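Local coordinates for extracellular solute-binding protein family 5 (Brucella melitensis, PDB 4ONY) that probably binds peptides or related solutes in the periplasm and hands them to an ABC transporter for import, at residues Y31-F34 against P35-P39; R351-S354 against F355-S359; R92-P95 against F96-Y99; M439-S442 against P443-K447. One frame throughout, in Å; residues are numbered along the deposited sequence.

Contact 1 (Y31-F34 against P35-P39)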
loop_
_atom_site.group_PDB
_atom_site.type_symbol
_atom_site.label_atom_id
_atom_site.label_comp_id
_atom_site.label_asym_id
_atom_site.label_seq_id
_atom_site.Cartn_x
_atom_site.Cartn_y
_atom_site.Cartn_z
ATOM N N TYR A 31 -25.111 13.255 2.553
ATOM C CA TYR A 31 -24.111 13.329 3.619
ATOM C C TYR A 31 -23.589 14.786 3.711
ATOM O O TYR A 31 -23.426 15.481 2.683
ATOM C CB TYR A 31 -22.920 12.356 3.356
ATOM C CG TYR A 31 -22.028 12.713 2.171
ATOM C CD1 TYR A 31 -22.369 12.346 0.856
ATOM C CD2 TYR A 31 -20.811 13.358 2.349
ATOM C CE1 TYR A 31 -21.531 12.624 -0.223
ATOM C CE2 TYR A 31 -19.976 13.654 1.249
ATOM C CZ TYR A 31 -20.356 13.302 -0.035
ATOM O OH TYR A 31 -19.557 13.560 -1.153
ATOM N N THR A 32 -23.261 15.225 4.916
ATOM C CA THR A 32 -22.712 16.600 5.062
ATOM C C THR A 32 -21.193 16.662 5.127
ATOM O O THR A 32 -20.607 17.727 4.994
ATOM C CB THR A 32 -23.292 17.257 6.288
ATOM O OG1 THR A 32 -22.975 16.458 7.429
ATOM C CG2 THR A 32 -24.848 17.399 6.108
ATOM N N HIS A 33 -20.555 15.525 5.379
ATOM C CA HIS A 33 -19.109 15.452 5.396
ATOM C C HIS A 33 -18.706 13.963 5.401
ATOM O O HIS A 33 -19.550 13.123 5.698
ATOM C CB HIS A 33 -18.533 16.176 6.608
ATOM C CG HIS A 33 -18.880 15.558 7.918
ATOM N ND1 HIS A 33 -17.918 15.132 8.818
ATOM C CD2 HIS A 33 -20.078 15.306 8.504
ATOM C CE1 HIS A 33 -18.512 14.638 9.895
ATOM N NE2 HIS A 33 -19.819 14.711 9.720
ATOM N N PHE A 34 -17.454 13.668 5.064
ATOM C CA PHE A 34 -16.916 12.321 5.281
ATOM C C PHE A 34 -16.949 12.071 6.792
ATOM O O PHE A 34 -16.710 12.976 7.591
ATOM C CB PHE A 34 -15.489 12.183 4.687
ATOM C CG PHE A 34 -15.436 12.042 3.191
ATOM C CD1 PHE A 34 -16.554 12.218 2.396
ATOM C CD2 PHE A 34 -14.209 11.817 2.556
ATOM C CE1 PHE A 34 -16.472 12.096 1.036
ATOM C CE2 PHE A 34 -14.120 11.692 1.195
ATOM C CZ PHE A 34 -15.252 11.846 0.425
ATOM N N PRO A 35 -17.266 10.829 7.198
ATOM C CA PRO A 35 -17.555 10.570 8.578
ATOM C C PRO A 35 -16.326 10.637 9.512
ATOM O O PRO A 35 -16.501 10.691 10.754
ATOM C CB PRO A 35 -18.181 9.166 8.555
ATOM C CG PRO A 35 -17.603 8.523 7.375
ATOM C CD PRO A 35 -17.456 9.631 6.369
ATOM N N TYR A 36 -15.129 10.764 8.968
ATOM C CA TYR A 36 -13.928 10.881 9.785
ATOM C C TYR A 36 -13.304 12.303 9.895
ATOM O O TYR A 36 -12.139 12.439 10.320
ATOM C CB TYR A 36 -12.870 9.903 9.286
ATOM C CG TYR A 36 -12.482 10.000 7.814
ATOM C CD1 TYR A 36 -13.240 9.363 6.841
ATOM C CD2 TYR A 36 -11.380 10.750 7.404
ATOM C CE1 TYR A 36 -12.884 9.423 5.499
ATOM C CE2 TYR A 36 -11.026 10.823 6.074
ATOM C CZ TYR A 36 -11.772 10.163 5.128
ATOM O OH TYR A 36 -11.440 10.161 3.816
ATOM N N THR A 37 -14.069 13.332 9.532
ATOM C CA THR A 37 -13.666 14.685 9.732
ATOM C C THR A 37 -14.493 15.369 10.810
ATOM O O THR A 37 -15.621 14.981 11.119
ATOM C CB THR A 37 -13.828 15.539 8.449
ATOM O OG1 THR A 37 -15.228 15.832 8.201
ATOM C CG2 THR A 37 -13.174 14.874 7.257
ATOM N N ASN A 38 -13.928 16.443 11.326
ATOM C CA ASN A 38 -14.606 17.310 12.266
ATOM C C ASN A 38 -15.223 18.390 11.409
ATOM O O ASN A 38 -14.503 19.171 10.790
ATOM C CB ASN A 38 -13.597 17.881 13.249
ATOM C CG ASN A 38 -14.167 18.993 14.119
ATOM O OD1 ASN A 38 -15.325 19.391 13.995
ATOM N ND2 ASN A 38 -13.327 19.514 14.996
ATOM N N PRO A 39 -16.551 18.409 11.309
ATOM C CA PRO A 39 -17.168 19.400 10.431
ATOM C C PRO A 39 -16.940 20.874 10.849
ATOM O O PRO A 39 -17.270 21.754 10.095
ATOM C CB PRO A 39 -18.662 19.061 10.510
ATOM C CG PRO A 39 -18.848 18.376 11.816
ATOM C CD PRO A 39 -17.530 17.715 12.157
#
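The ring of His33 is framed by Pro39 over one face and Thr37 at the edge. Pro39 CB stands 4.3 Å from the centroid of that ring, almost exactly on its normal, in a CH-pi contact. At the edge, Thr37 OG1 lies near the ring plane and accepts a hydrogen bond from His33 ND1 over 2.8 Å, fairly straight at 162°. Thr32 OG1 also lies in this plane, at the CD2 side of the ring. The other flat groups, Phe34 and Tyr36, lie side by side and point the same way, planes at 45° and centroids 6.0 Å apart, an oblique pairing. Their closest side-chain approach is Tyr36 OH, near the plane of the Phe34 ring, 3.5 Å from Phe34 CD2; farther back, Tyr36 CE1 packs 3.9 Å from Phe34 CB.

The backbone brings these groups together. Phe34 to Thr37 form a type I beta turn, closed by Thr37 N donating to Phe34 O over 3.3 Å. Thr37 OG1 sits between its own N and carbonyl carbon (chi1 74°), which keeps it on the histidine side of the turn.

Beyond the turn, Tyr36 OH bonds to Arg92 N, and Thr37 OG1 bonds to Arg244 O. Because that carbonyl can only accept, the threonine hydroxyl appears to relay: it accepts from the imidazole and donates onward. The bond implies that His33 carries a proton on ND1, and the edge bond and the proline over the face would together restrict the turning of the ring.

Contact 2 (R351-S354 against F355-S359)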
loop_
_atom_site.group_PDB
_atom_site.type_symbol
_atom_site.label_atom_id
_atom_site.label_comp_id
_atom_site.label_asym_id
_atom_site.label_seq_id
_atom_site.Cartn_x
_atom_site.Cartn_y
_atom_site.Cartn_z
ATOM N N ARG A 351 2.862 -11.000 15.229
ATOM C CA ARG A 351 3.136 -11.975 14.190
ATOM C C ARG A 351 2.204 -11.760 12.991
ATOM O O ARG A 351 1.005 -11.586 13.154
ATOM C CB ARG A 351 2.903 -13.406 14.720
ATOM C CG ARG A 351 3.407 -14.487 13.750
ATOM C CD ARG A 351 4.930 -14.544 13.659
ATOM N NE ARG A 351 5.430 -15.324 12.516
ATOM C CZ ARG A 351 5.810 -16.625 12.554
ATOM N NH1 ARG A 351 5.748 -17.339 13.662
ATOM N NH2 ARG A 351 6.279 -17.193 11.458
ATOM N N THR A 352 2.754 -11.813 11.794
ATOM C CA THR A 352 1.954 -11.741 10.577
ATOM C C THR A 352 1.586 -13.177 10.208
ATOM O O THR A 352 2.429 -14.070 10.220
ATOM C CB THR A 352 2.763 -11.089 9.438
ATOM O OG1 THR A 352 3.050 -9.712 9.756
ATOM C CG2 THR A 352 1.993 -11.169 8.144
ATOM N N GLN A 353 0.337 -13.395 9.873
ATOM C CA GLN A 353 -0.146 -14.723 9.510
ATOM C C GLN A 353 -0.759 -14.819 8.070
ATOM O O GLN A 353 -0.719 -15.860 7.504
ATOM C CB GLN A 353 -1.233 -15.157 10.501
ATOM C CG GLN A 353 -0.842 -15.073 11.966
ATOM C CD GLN A 353 -1.939 -15.612 12.848
ATOM O OE1 GLN A 353 -2.211 -16.782 12.887
ATOM N NE2 GLN A 353 -2.648 -14.721 13.468
ATOM N N SER A 354 -1.358 -13.744 7.572
ATOM C CA SER A 354 -2.103 -13.715 6.314
ATOM C C SER A 354 -1.429 -12.736 5.347
ATOM O O SER A 354 -0.816 -11.761 5.795
ATOM C CB SER A 354 -3.504 -13.178 6.607
ATOM O OG SER A 354 -4.281 -12.902 5.439
ATOM N N PHE A 355 -1.651 -12.957 4.060
ATOM C CA PHE A 355 -1.261 -11.998 3.041
ATOM C C PHE A 355 -2.199 -10.782 2.995
ATOM O O PHE A 355 -1.909 -9.851 2.277
ATOM C CB PHE A 355 -1.168 -12.702 1.687
ATOM C CG PHE A 355 -0.045 -13.709 1.622
ATOM C CD1 PHE A 355 1.201 -13.321 1.252
ATOM C CD2 PHE A 355 -0.244 -15.009 1.975
ATOM C CE1 PHE A 355 2.235 -14.211 1.201
ATOM C CE2 PHE A 355 0.789 -15.927 1.949
ATOM C CZ PHE A 355 2.030 -15.529 1.545
ATOM N N TRP A 356 -3.296 -10.788 3.777
ATOM C CA TRP A 356 -4.116 -9.596 3.963
ATOM C C TRP A 356 -4.280 -9.359 5.476
ATOM O O TRP A 356 -5.343 -8.984 5.964
ATOM C CB TRP A 356 -5.470 -9.700 3.202
ATOM C CG TRP A 356 -5.233 -9.524 1.719
ATOM C CD1 TRP A 356 -5.209 -8.347 1.013
ATOM C CD2 TRP A 356 -4.875 -10.549 0.787
ATOM N NE1 TRP A 356 -4.867 -8.572 -0.309
ATOM C CE2 TRP A 356 -4.649 -9.910 -0.481
ATOM C CE3 TRP A 356 -4.710 -11.932 0.888
ATOM C CZ2 TRP A 356 -4.293 -10.612 -1.608
ATOM C CZ3 TRP A 356 -4.358 -12.637 -0.240
ATOM C CH2 TRP A 356 -4.144 -11.977 -1.490
ATOM N N GLU A 357 -3.177 -9.537 6.188
ATOM C CA GLU A 357 -3.093 -9.409 7.639
ATOM C C GLU A 357 -3.811 -8.180 8.196
ATOM O O GLU A 357 -3.552 -7.049 7.792
ATOM C CB GLU A 357 -1.620 -9.341 8.043
ATOM C CG GLU A 357 -1.332 -9.223 9.540
ATOM C CD GLU A 357 -1.830 -10.400 10.350
ATOM O OE1 GLU A 357 -1.812 -11.530 9.855
ATOM O OE2 GLU A 357 -2.240 -10.198 11.514
ATOM N N GLY A 358 -4.633 -8.433 9.188
ATOM C CA GLY A 358 -5.313 -7.395 9.946
ATOM C C GLY A 358 -6.549 -6.845 9.275
ATOM O O GLY A 358 -7.131 -5.877 9.790
ATOM N N SER A 359 -6.940 -7.392 8.118
ATOM C CA SER A 359 -8.095 -6.886 7.403
ATOM C C SER A 359 -9.182 -7.946 7.315
ATOM O O SER A 359 -8.949 -9.115 7.564
ATOM C CB SER A 359 -7.705 -6.427 5.985
ATOM O OG SER A 359 -7.457 -7.532 5.113
HETATM O O HOH W 1 -2.555 -11.958 13.395
#
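Arg351 only comes near Glu357: its O lies 3.9 Å from Glu357 OE2, with no bond between these two acceptors, while its guanidinium turns off to Pro559 O. The contact proper begins at Thr352, which offers its methyl: CG2 packs 4.1 Å from Glu357 CB, whereas the hydroxyl on the other branch is bonded to His562. At Gln353 the contact becomes polar. Its backbone N gives a nearly straight bond of 2.8 Å to Glu357 OE1, approaching from above the carboxylate plane. The side-chain amide joins in through water, which accepts from Gln353 NE2 and donates to Glu357 OE2 at 2.6 Å, while Gln353 OE1 pairs with His393. Ser354 N then adds a longer bond of 3.2 Å to the same Glu357 OE1, this time close to the line of its C-O bond. One carboxylate oxygen thus ties two successive amides, reaching them because the glutamate chain leaves with CG opposite its N and then bends at chi2 (62°).

Ser354 OG also accepts from Trp356 N at 2.9 Å, which makes an ST turn, and a weak bond from Glu357 N to Ser354 O follows. The type II turn from Trp356 to Ser359 continues the path, with Gly358 at positive phi.

Asp548 of helix 537-553 holds both Ser354 OG and Phe355 N. The stretch leaves strand 350-351 at the edge of a mixed sheet, with Trp356 packed on that helix and Thr352 and Phe355 against strand 310-315.

Contact 3 (R92-P95 against F96-Y99)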
loop_
_atom_site.group_PDB
_atom_site.type_symbol
_atom_site.label_atom_id
_atom_site.label_comp_id
_atom_site.label_asym_id
_atom_site.label_seq_id
_atom_site.Cartn_x
_atom_site.Cartn_y
_atom_site.Cartn_z
ATOM N N ARG A 92 -11.472 7.504 2.578
ATOM C CA ARG A 92 -10.529 6.629 3.284
ATOM C C ARG A 92 -11.172 5.813 4.400
ATOM O O ARG A 92 -10.473 5.250 5.235
ATOM C CB ARG A 92 -9.356 7.467 3.776
ATOM C CG ARG A 92 -8.611 8.169 2.638
ATOM C CD ARG A 92 -7.971 7.145 1.692
ATOM N NE ARG A 92 -7.402 7.754 0.483
ATOM C CZ ARG A 92 -6.807 7.097 -0.508
ATOM N NH1 ARG A 92 -6.721 5.775 -0.521
ATOM N NH2 ARG A 92 -6.292 7.768 -1.515
ATOM N N ASP A 93 -12.516 5.755 4.406
ATOM C CA ASP A 93 -13.242 4.918 5.322
ATOM C C ASP A 93 -13.942 3.768 4.645
ATOM O O ASP A 93 -14.738 3.094 5.290
ATOM C CB ASP A 93 -14.281 5.749 6.092
ATOM C CG ASP A 93 -14.738 5.089 7.382
ATOM O OD1 ASP A 93 -13.974 4.382 8.035
ATOM O OD2 ASP A 93 -15.892 5.326 7.784
ATOM N N GLU A 94 -13.705 3.559 3.368
ATOM C CA GLU A 94 -14.306 2.456 2.616
ATOM C C GLU A 94 -13.240 1.736 1.799
ATOM O O GLU A 94 -12.237 2.321 1.491
ATOM C CB GLU A 94 -15.407 2.970 1.654
ATOM C CG GLU A 94 -16.510 3.716 2.372
ATOM C CD GLU A 94 -17.605 4.220 1.433
ATOM O OE1 GLU A 94 -18.162 3.362 0.678
ATOM O OE2 GLU A 94 -17.889 5.465 1.500
ATOM N N PRO A 95 -13.475 0.464 1.438
ATOM C CA PRO A 95 -12.474 -0.234 0.646
ATOM C C PRO A 95 -12.081 0.471 -0.680
ATOM O O PRO A 95 -10.884 0.684 -0.928
ATOM C CB PRO A 95 -13.129 -1.591 0.365
ATOM C CG PRO A 95 -14.057 -1.806 1.548
ATOM C CD PRO A 95 -14.600 -0.418 1.820
ATOM N N PHE A 96 -13.070 0.829 -1.488
ATOM C CA PHE A 96 -12.806 1.487 -2.761
ATOM C C PHE A 96 -14.079 2.179 -3.271
ATOM O O PHE A 96 -14.768 1.682 -4.180
ATOM C CB PHE A 96 -12.305 0.454 -3.782
ATOM C CG PHE A 96 -11.586 1.037 -4.988
ATOM C CD1 PHE A 96 -11.492 2.426 -5.226
ATOM C CD2 PHE A 96 -10.955 0.180 -5.898
ATOM C CE1 PHE A 96 -10.798 2.908 -6.363
ATOM C CE2 PHE A 96 -10.271 0.674 -7.003
ATOM C CZ PHE A 96 -10.179 2.024 -7.219
ATOM N N THR A 97 -14.354 3.343 -2.691
ATOM C CA THR A 97 -15.462 4.202 -3.099
ATOM C C THR A 97 -14.967 5.640 -3.303
ATOM O O THR A 97 -14.228 6.177 -2.481
ATOM C CB THR A 97 -16.569 4.208 -2.066
ATOM O OG1 THR A 97 -17.034 2.864 -1.842
ATOM C CG2 THR A 97 -17.770 5.086 -2.555
ATOM N N LEU A 98 -15.400 6.228 -4.409
ATOM C CA LEU A 98 -15.132 7.619 -4.775
ATOM C C LEU A 98 -16.382 8.476 -4.664
ATOM O O LEU A 98 -17.480 8.011 -4.993
ATOM C CB LEU A 98 -14.670 7.654 -6.220
ATOM C CG LEU A 98 -13.499 6.711 -6.607
ATOM C CD1 LEU A 98 -13.223 6.781 -8.090
ATOM C CD2 LEU A 98 -12.253 7.109 -5.841
ATOM N N TYR A 99 -16.229 9.725 -4.226
ATOM C CA TYR A 99 -17.326 10.693 -4.135
ATOM C C TYR A 99 -16.989 11.924 -4.986
ATOM O O TYR A 99 -15.851 12.065 -5.482
ATOM C CB TYR A 99 -17.602 11.087 -2.666
ATOM C CG TYR A 99 -18.151 9.939 -1.861
ATOM C CD1 TYR A 99 -19.496 9.660 -1.870
ATOM C CD2 TYR A 99 -17.293 9.074 -1.137
ATOM C CE1 TYR A 99 -20.027 8.554 -1.201
ATOM C CE2 TYR A 99 -17.794 7.997 -0.461
ATOM C CZ TYR A 99 -19.176 7.714 -0.514
ATOM O OH TYR A 99 -19.734 6.614 0.144
HETATM O O HOH W 2 -12.111 4.033 -0.658
#
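Glu94 reaches across the bend with its two carboxylate oxygens turned to different hydroxyls. With CG opposite the carbonyl carbon and the chain straight beyond it (chi2 -180°), the carboxylate is carried to Thr97 and Tyr99. Against Tyr99 it crosses at about a right angle, with the carboxylate and ring planes 56° apart. Glu94 OE2 lies in the plane of the ring at its edge and accepts the hydrogen bond of Tyr99 OH through its syn lone pair, at 2.6 Å. The same Glu94 OE2 is 3.2 Å from Tyr99 CE2, on the same edge. Toward Thr97 the other oxygen is used: Glu94 OE1 is 2.8 Å from Thr97 OG1. That hydroxyl has a second possible acceptor in Asp24 O, so which of them takes its proton is unsettled.

Both groups have further partners. Ala26 N also meets Glu94 OE1, and with Tyr99 OH it would be expected to favour the charged form of the buried carboxylate; Leu27 N in turn meets Tyr99 OH. The backbone is joined by water as well, which donates to Glu94 O at 2.8 Å and accepts from Thr97 N at 3.1 Å.

Backbone bonds between Thr97 and Ser91 and between Tyr99 and Leu89 mark the setting as a beta-hairpin: strands 88-90 and 97-108 run antiparallel, and Glu94 fastens their connecting loop to the start of the second strand.

Contact 4 (M439-S442 against P443-K447); sequences MTRS and PDEEK
Ser442 O accepts from Glu446 N at 2.9 Å, the first i-to-i+4 bond of the helix. Up to Thr440 the chain is strand; Arg441 turns it, and Ser442 is still extended before Pro443 opens helix 443-458. The junction is tight, with Ser442 CB only 3.4 Å from Pro443 CD.

Ser442 is the N-cap. Its OG, held between its own N and carbonyl carbon by a chi1 of 74°, accepts from Glu445 N over 3.2 Å. Glu445 replies from the helix: its extended chain runs back past Thr440, and OE2 takes the backbone N-H of Arg441 at 2.8 Å from above the carboxylate plane. Because this amide precedes the N-cap residue, the pair differs from a classic capping box. The aliphatic parts fit alongside, with Thr440 CB 3.9 Å from Glu445 CB as the two side chains slide past each other in opposite directions.

Between Arg441 and Glu445 the link is through water. Arg441 NE and Glu445 OE1 are 4.0 Å apart, beyond a salt bridge, with guanidinium and carboxylate planes turned 76° from each other; a water accepts from the arginine and donates to the glutamate. The arginine has its direct salt bridge with Asp470. A second water, donating to Glu445 OE2 at 2.7 Å, also donates to Met439 O. Thr440 OG1 bonds to Thr467.

Such a capped strand-to-helix corner belongs to a beta-alpha-beta unit, in which strand 435-440, helix 443-458 and the parallel neighbouring strand 462-467 follow in turn.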
loop_
_atom_site.group_PDB
_atom_site.type_symbol
_atom_site.label_atom_id
_atom_site.label_comp_id
_atom_site.label_asym_id
_atom_site.label_seq_id
_atom_site.Cartn_x
_atom_site.Cartn_y
_atom_site.Cartn_z
ATOM N N MET A 439 20.104 -14.651 1.038
ATOM C CA MET A 439 20.686 -13.426 0.513
ATOM C C MET A 439 19.989 -12.250 1.213
ATOM O O MET A 439 18.731 -12.083 1.124
ATOM C CB MET A 439 20.521 -13.321 -0.996
ATOM C CG MET A 439 21.208 -12.092 -1.619
ATOM S SD MET A 439 21.191 -12.005 -3.447
ATOM C CE MET A 439 19.379 -11.836 -3.763
ATOM N N THR A 440 20.790 -11.432 1.885
ATOM C CA THR A 440 20.269 -10.290 2.657
ATOM C C THR A 440 20.771 -8.954 2.132
ATOM O O THR A 440 21.857 -8.882 1.546
ATOM C CB THR A 440 20.707 -10.387 4.101
ATOM O OG1 THR A 440 22.112 -10.591 4.157
ATOM C CG2 THR A 440 20.026 -11.520 4.759
ATOM N N ARG A 441 19.996 -7.888 2.323
ATOM C CA ARG A 441 20.442 -6.570 1.769
ATOM C C ARG A 441 20.949 -5.573 2.773
ATOM O O ARG A 441 21.378 -4.501 2.353
ATOM C CB ARG A 441 19.394 -5.815 0.954
ATOM C CG ARG A 441 18.009 -6.339 0.869
ATOM C CD ARG A 441 17.082 -5.171 0.541
ATOM N NE ARG A 441 15.981 -5.546 -0.359
ATOM C CZ ARG A 441 15.824 -5.126 -1.629
ATOM N NH1 ARG A 441 16.687 -4.288 -2.239
ATOM N NH2 ARG A 441 14.768 -5.553 -2.308
ATOM N N SER A 442 20.835 -5.856 4.071
ATOM C CA SER A 442 21.068 -4.839 5.111
ATOM C C SER A 442 21.325 -5.472 6.465
ATOM O O SER A 442 21.021 -6.652 6.667
ATOM C CB SER A 442 19.880 -3.913 5.289
ATOM O OG SER A 442 18.815 -4.591 5.961
ATOM N N PRO A 443 21.877 -4.673 7.403
ATOM C CA PRO A 443 22.134 -5.226 8.727
ATOM C C PRO A 443 20.865 -5.637 9.458
ATOM O O PRO A 443 20.883 -6.646 10.131
ATOM C CB PRO A 443 22.870 -4.095 9.436
ATOM C CG PRO A 443 23.606 -3.405 8.312
ATOM C CD PRO A 443 22.579 -3.385 7.213
ATOM N N ASP A 444 19.760 -4.929 9.256
ATOM C CA ASP A 444 18.486 -5.399 9.804
ATOM C C ASP A 444 18.075 -6.790 9.260
ATOM O O ASP A 444 17.596 -7.640 10.017
ATOM C CB ASP A 444 17.347 -4.421 9.536
ATOM C CG ASP A 444 17.336 -3.231 10.492
ATOM O OD1 ASP A 444 18.143 -3.140 11.439
ATOM O OD2 ASP A 444 16.472 -2.376 10.281
ATOM N N GLU A 445 18.271 -7.024 7.967
ATOM C CA GLU A 445 17.968 -8.337 7.400
ATOM C C GLU A 445 18.914 -9.426 7.948
ATOM O O GLU A 445 18.503 -10.539 8.315
ATOM C CB GLU A 445 17.988 -8.279 5.876
ATOM C CG GLU A 445 16.859 -7.461 5.287
ATOM C CD GLU A 445 16.619 -7.723 3.829
ATOM O OE1 GLU A 445 15.637 -7.176 3.312
ATOM O OE2 GLU A 445 17.373 -8.468 3.178
ATOM N N GLU A 446 20.179 -9.102 8.064
ATOM C CA GLU A 446 21.109 -10.009 8.671
ATOM C C GLU A 446 20.747 -10.429 10.062
ATOM O O GLU A 446 20.892 -11.616 10.402
ATOM C CB GLU A 446 22.483 -9.377 8.814
ATOM C CG GLU A 446 23.424 -9.777 7.747
ATOM C CD GLU A 446 24.809 -9.340 8.133
ATOM O OE1 GLU A 446 25.566 -10.209 8.679
ATOM O OE2 GLU A 446 25.068 -8.124 7.943
ATOM N N LYS A 447 20.311 -9.467 10.863
ATOM C CA LYS A 447 19.988 -9.762 12.236
ATOM C C LYS A 447 18.867 -10.797 12.336
ATOM O O LYS A 447 18.969 -11.745 13.112
ATOM C CB LYS A 447 19.594 -8.502 12.967
ATOM C CG LYS A 447 19.342 -8.738 14.445
ATOM C CD LYS A 447 18.624 -7.543 15.074
ATOM C CE LYS A 447 19.495 -6.302 15.137
ATOM N NZ LYS A 447 18.671 -5.124 15.542
HETATM O O HOH W 3 16.689 -10.354 1.373
HETATM O O HOH W 4 14.621 -7.437 0.978
HETATM O O HOH W 5 19.321 -2.184 8.299
#

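In the fold
Taken together, the four contacts illustrate how bonds between near sequence neighbours shape loops and the starts of strands and helices. Contacts 1 and 3 are neighbours, centres 13 Å apart: Tyr99 meets Tyr31 edge-to-face and packs against the ring of Phe34, so the 31-39 loop is packed against the 92-99 hairpin. Contact 3 is buried, the others partly so, and contact 4 includes exposed residues. Contacts 2 and 4 belong to one mixed sheet, at its edge strand 350-351 and at strand 435-440, with nearest atoms about 14 Å apart. A glutamate carboxylate grips two backbone amides in contact 2 and one in contact 4, whereas in contact 3 it faces two hydroxyls and contact 1 relies on an imidazole.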